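Local coordinates for soluble lytic murein transglycosylase (Escherichia coli, PDB 1SLY), which cleaves the beta-1,4 glycosidic bonds between N-acetylmuramic acid and N-acetylglucosamine in peptidoglycan, forming a 1,6-anhydro bond in the muramic acid product, at residues S492-I497 and T525-G530. Numbering follows the deposited sequence.
With BLG (4-O-(4-O-sulfonyl-N-acetylglucosamininyl)-5-methylhydroxy-L-proline-taurine), chain B.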
ATOM      1  N   SER A 492      10.925   3.791   8.937  1.00 14.65           N
ATOM      2  CA  SER A 492      10.519   4.988   9.653  1.00  8.54           C
ATOM      3  C   SER A 492      10.836   6.320   9.087  1.00  6.34           C
ATOM      4  O   SER A 492      11.933   6.587   8.591  1.00  9.05           O
ATOM      5  CB  SER A 492      11.097   5.046  11.036  1.00  9.26           C
ATOM      6  OG  SER A 492      10.867   3.864  11.769  1.00 23.89           O
ATOM      7  N   GLY A 493       9.843   7.151   9.192  1.00  5.00           N
ATOM      8  CA  GLY A 493      10.058   8.565   8.984  1.00  5.14           C
ATOM      9  C   GLY A 493      10.079   9.175   7.618  1.00  8.81           C
ATOM     10  O   GLY A 493       9.707   8.545   6.631  1.00 14.89           O
ATOM     11  N   LEU A 494      10.571  10.410   7.598  1.00 10.23           N
ATOM     12  CA  LEU A 494      10.679  11.257   6.403  1.00 10.15           C
ATOM     13  C   LEU A 494      11.286  10.577   5.149  1.00 10.86           C
ATOM     14  O   LEU A 494      10.749  10.720   4.065  1.00 17.37           O
ATOM     15  CB  LEU A 494      11.479  12.491   6.841  1.00  5.00           C
ATOM     16  CG  LEU A 494      11.020  13.800   6.256  1.00 13.07           C
ATOM     17  CD1 LEU A 494       9.641  14.015   6.783  1.00 14.25           C
ATOM     18  CD2 LEU A 494      11.866  14.991   6.676  1.00 13.90           C
ATOM     19  N   MET A 495      12.355   9.804   5.259  1.00  5.00           N
ATOM     20  CA  MET A 495      12.954   9.047   4.184  1.00  5.00           C
ATOM     21  C   MET A 495      12.791   7.550   4.362  1.00  5.15           C
ATOM     22  O   MET A 495      13.425   6.738   3.703  1.00  6.98           O
ATOM     23  CB  MET A 495      14.398   9.382   4.103  1.00  5.00           C
ATOM     24  CG  MET A 495      14.456  10.698   3.434  1.00  5.00           C
ATOM     25  SD  MET A 495      16.045  11.473   3.667  1.00 14.03           S
ATOM     26  CE  MET A 495      16.871  10.812   2.219  1.00  8.25           C
ATOM     27  N   GLN A 496      11.915   7.144   5.245  1.00  5.00           N
ATOM     28  CA  GLN A 496      11.590   5.746   5.442  1.00  5.26           C
ATOM     29  C   GLN A 496      12.734   4.756   5.497  1.00  8.53           C
ATOM     30  O   GLN A 496      12.781   3.757   4.791  1.00 13.66           O
ATOM     31  CB  GLN A 496      10.611   5.318   4.360  1.00  9.31           C
ATOM     32  CG  GLN A 496       9.256   5.989   4.434  1.00  5.46           C
ATOM     33  CD  GLN A 496       8.415   5.429   5.543  1.00  9.77           C
ATOM     34  OE1 GLN A 496       7.908   4.324   5.471  1.00 11.33           O
ATOM     35  NE2 GLN A 496       8.257   6.118   6.637  1.00 19.90           N
ATOM     36  N   ILE A 497      13.591   5.071   6.451  1.00 12.08           N
ATOM     37  CA  ILE A 497      14.832   4.347   6.779  1.00  9.58           C
ATOM     38  C   ILE A 497      14.529   3.122   7.600  1.00 11.28           C
ATOM     39  O   ILE A 497      13.861   3.218   8.628  1.00 13.83           O
ATOM     40  CB  ILE A 497      15.786   5.233   7.596  1.00  5.00           C
ATOM     41  CG1 ILE A 497      16.094   6.492   6.812  1.00  5.00           C
ATOM     42  CG2 ILE A 497      17.076   4.518   7.829  1.00  5.43           C
ATOM     43  CD1 ILE A 497      16.656   7.707   7.486  1.00  5.00           C
ATOM     44  N   THR A 525      17.196  13.986  12.355  1.00  8.11           N
ATOM     45  CA  THR A 525      17.949  12.726  12.461  1.00 11.71           C
ATOM     46  C   THR A 525      17.670  11.836  11.275  1.00 13.75           C
ATOM     47  O   THR A 525      18.582  11.205  10.726  1.00 17.52           O
ATOM     48  CB  THR A 525      17.604  11.885  13.710  1.00 15.44           C
ATOM     49  OG1 THR A 525      17.965  12.699  14.822  1.00 23.56           O
ATOM     50  CG2 THR A 525      18.385  10.589  13.866  1.00  5.83           C
ATOM     51  N   ASN A 526      16.419  11.840  10.841  1.00 12.31           N
ATOM     52  CA  ASN A 526      16.040  11.066   9.671  1.00 12.04           C
ATOM     53  C   ASN A 526      16.721  11.615   8.400  1.00 12.81           C
ATOM     54  O   ASN A 526      17.331  10.853   7.637  1.00 15.36           O
ATOM     55  CB  ASN A 526      14.552  11.120   9.576  1.00  9.84           C
ATOM     56  CG  ASN A 526      14.030  10.040   8.673  1.00 18.33           C
ATOM     57  OD1 ASN A 526      13.787  10.330   7.517  1.00 18.06           O
ATOM     58  ND2 ASN A 526      13.783   8.804   9.078  1.00 14.60           N
ATOM     59  N   ILE A 527      16.731  12.928   8.209  1.00 10.21           N
ATOM     60  CA  ILE A 527      17.423  13.519   7.062  1.00 11.03           C
ATOM     61  C   ILE A 527      18.937  13.265   7.113  1.00 13.43           C
ATOM     62  O   ILE A 527      19.580  13.111   6.083  1.00 17.15           O
ATOM     63  CB  ILE A 527      17.141  15.061   6.978  1.00 12.51           C
ATOM     64  CG1 ILE A 527      15.625  15.212   6.639  1.00  7.01           C
ATOM     65  CG2 ILE A 527      18.031  15.768   5.924  1.00  5.00           C
ATOM     66  CD1 ILE A 527      15.056  16.603   6.499  1.00  5.00           C
ATOM     67  N   ASN A 528      19.552  13.165   8.271  1.00 12.30           N
ATOM     68  CA  ASN A 528      20.961  12.886   8.332  1.00  7.24           C
ATOM     69  C   ASN A 528      21.213  11.400   8.042  1.00  6.15           C
ATOM     70  O   ASN A 528      21.907  11.160   7.060  1.00  5.71           O
ATOM     71  CB  ASN A 528      21.445  13.308   9.709  1.00 16.82           C
ATOM     72  CG  ASN A 528      22.961  13.317   9.842  1.00 26.49           C
ATOM     73  OD1 ASN A 528      23.476  13.063  10.919  1.00 23.28           O
ATOM     74  ND2 ASN A 528      23.775  13.564   8.827  1.00 38.19           N
ATOM     75  N   ILE A 529      20.719  10.386   8.766  1.00  5.00           N
ATOM     76  CA  ILE A 529      20.985   8.979   8.422  1.00  5.00           C
ATOM     77  C   ILE A 529      20.571   8.738   6.945  1.00  8.64           C
ATOM     78  O   ILE A 529      21.296   8.073   6.221  1.00 14.12           O
ATOM     79  CB  ILE A 529      20.158   7.937   9.298  1.00  7.98           C
ATOM     80  CG1 ILE A 529      20.595   7.780  10.723  1.00  5.00           C
ATOM     81  CG2 ILE A 529      20.420   6.549   8.778  1.00  5.65           C
ATOM     82  CD1 ILE A 529      20.711   9.052  11.425  1.00  8.13           C
ATOM     83  N   GLY A 530      19.478   9.329   6.439  1.00  8.75           N
ATOM     84  CA  GLY A 530      18.915   9.061   5.117  1.00  5.51           C
ATOM     85  C   GLY A 530      19.725   9.570   3.965  1.00  8.03           C
ATOM     86  O   GLY A 530      20.062   8.803   3.068  1.00  9.62           O
TER
HETATM   87  C1  BLG B 619      14.929  -0.923   1.852  1.00 11.14           C
HETATM   88  C2  BLG B 619      16.186  -0.467   2.611  1.00  9.95           C
HETATM   89  C3  BLG B 619      17.383  -1.220   2.018  1.00 12.52           C
HETATM   90  C4  BLG B 619      17.114  -2.731   1.958  1.00 14.85           C
HETATM   91  C5  BLG B 619      15.765  -3.062   1.287  1.00  9.22           C
HETATM   92  O5  BLG B 619      14.716  -2.323   1.895  1.00 10.99           O
HETATM   93  O1  BLG B 619      13.890  -0.249   2.450  1.00  8.25           O
HETATM   94  N2  BLG B 619      16.336   0.980   2.559  1.00  9.54           N
HETATM   95  C7  BLG B 619      16.374   1.793   3.596  1.00  8.47           C
HETATM   96  O7  BLG B 619      16.346   1.411   4.763  1.00  8.10           O
HETATM   97  C8  BLG B 619      16.563   3.253   3.277  1.00  5.00           C
HETATM   98  O3  BLG B 619      18.567  -1.017   2.772  1.00 14.52           O
HETATM   99  O4  BLG B 619      18.183  -3.281   1.191  1.00 19.27           O
HETATM  100  S4  BLG B 619      19.234  -4.253   1.848  1.00 14.88           S
HETATM  101  O41 BLG B 619      19.306  -4.024   3.284  1.00 18.03           O
HETATM  102  O42 BLG B 619      20.532  -3.964   1.279  1.00 17.48           O
HETATM  103  O43 BLG B 619      18.859  -5.614   1.518  1.00 14.47           O
HETATM  104  C6  BLG B 619      15.377  -4.522   1.409  1.00  9.97           C
HETATM  105  O6  BLG B 619      16.197  -5.238   2.312  1.00 17.42           O
HETATM  106  CA  BLG B 619      12.123   1.108   2.258  1.00 12.18           C
HETATM  107  CB  BLG B 619      12.741  -0.178   1.758  1.00  8.88           C
HETATM  108  CG  BLG B 619      11.704  -1.175   2.200  1.00 10.72           C
HETATM  109  CD  BLG B 619      10.417  -0.457   1.689  1.00 14.12           C
HETATM  110  N   BLG B 619      10.770   1.019   1.729  1.00 11.68           N
HETATM  111  C9  BLG B 619      12.889   2.363   1.898  1.00 10.71           C
HETATM  112  O9  BLG B 619      12.415   2.652   0.588  1.00 14.41           O
HETATM  113  C10 BLG B 619       9.138  -0.715   2.488  1.00 21.75           C
HETATM  114  O10 BLG B 619       8.957  -0.531   3.698  1.00 22.16           O
HETATM  115  N3  BLG B 619       8.174  -1.027   1.647  1.00 27.96           N
HETATM  116  C11 BLG B 619       6.813  -1.291   2.003  1.00 32.36           C
HETATM  117  C12 BLG B 619       6.691  -2.748   2.397  1.00 40.54           C
HETATM  118  S   BLG B 619       4.892  -3.000   2.452  1.00 50.05           S
HETATM  119  OS1 BLG B 619       4.692  -4.288   3.242  1.00 47.35           O
HETATM  120  OS2 BLG B 619       4.219  -1.769   3.023  1.00 45.71           O
HETATM  121  OS3 BLG B 619       4.340  -3.101   1.043  1.00 48.52           O
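Asn526, on helix 523-540, pushes its carboxamide into the type I beta turn Gly493-Gln496, whose G1 beta bulge sets both Gln496 and Ile497 against Ser492, within the lysozyme-like Slt domain. A chi1 of -163° turns the Asn526 side chain away from its own backbone N, carrying the amide out from the helix to serve two backbone groups. Asn526 OD1 accepts from Met495 N at 2.7 Å, the donor lying in the plane of the side-chain carbonyl. Asn526 ND2 gives a more bent bond to Ser492 O (2.9 Å), approaching above that carbonyl's plane, while Ile497 N reaches the same oxygen from the opposite face. Asparagine suits this buried place because one short side chain both donates and accepts. Gly493, with its positive phi, has no side chain to collide with the amide.

Apolar groups flank the amide. Leu494 crosses Ile527 obliquely, Leu494 CD2 meeting Ile527 CD1 at 3.6 Å, and helix 454-462 also packs on Ile527. Bent at chi3 (90°), Met495 lays CE against Gly530 C; glycine lets the thioether lie close to the helix backbone. Ile497 runs past Asn526 in the opposite direction, its CD1 in van der Waals contact with Asn526 O and Gly530 N.

Gln496 and Ile497 belong to the BLG pocket. The Gln496 side chain leaves its backbone away from the helix, beside the predicted active-site residue Glu478. Gln496 NE2 donates to Gly493 O at 2.8 Å, in the plane of the Gly493 carbonyl and on a lone pair, and Gln496 N also donates to that oxygen.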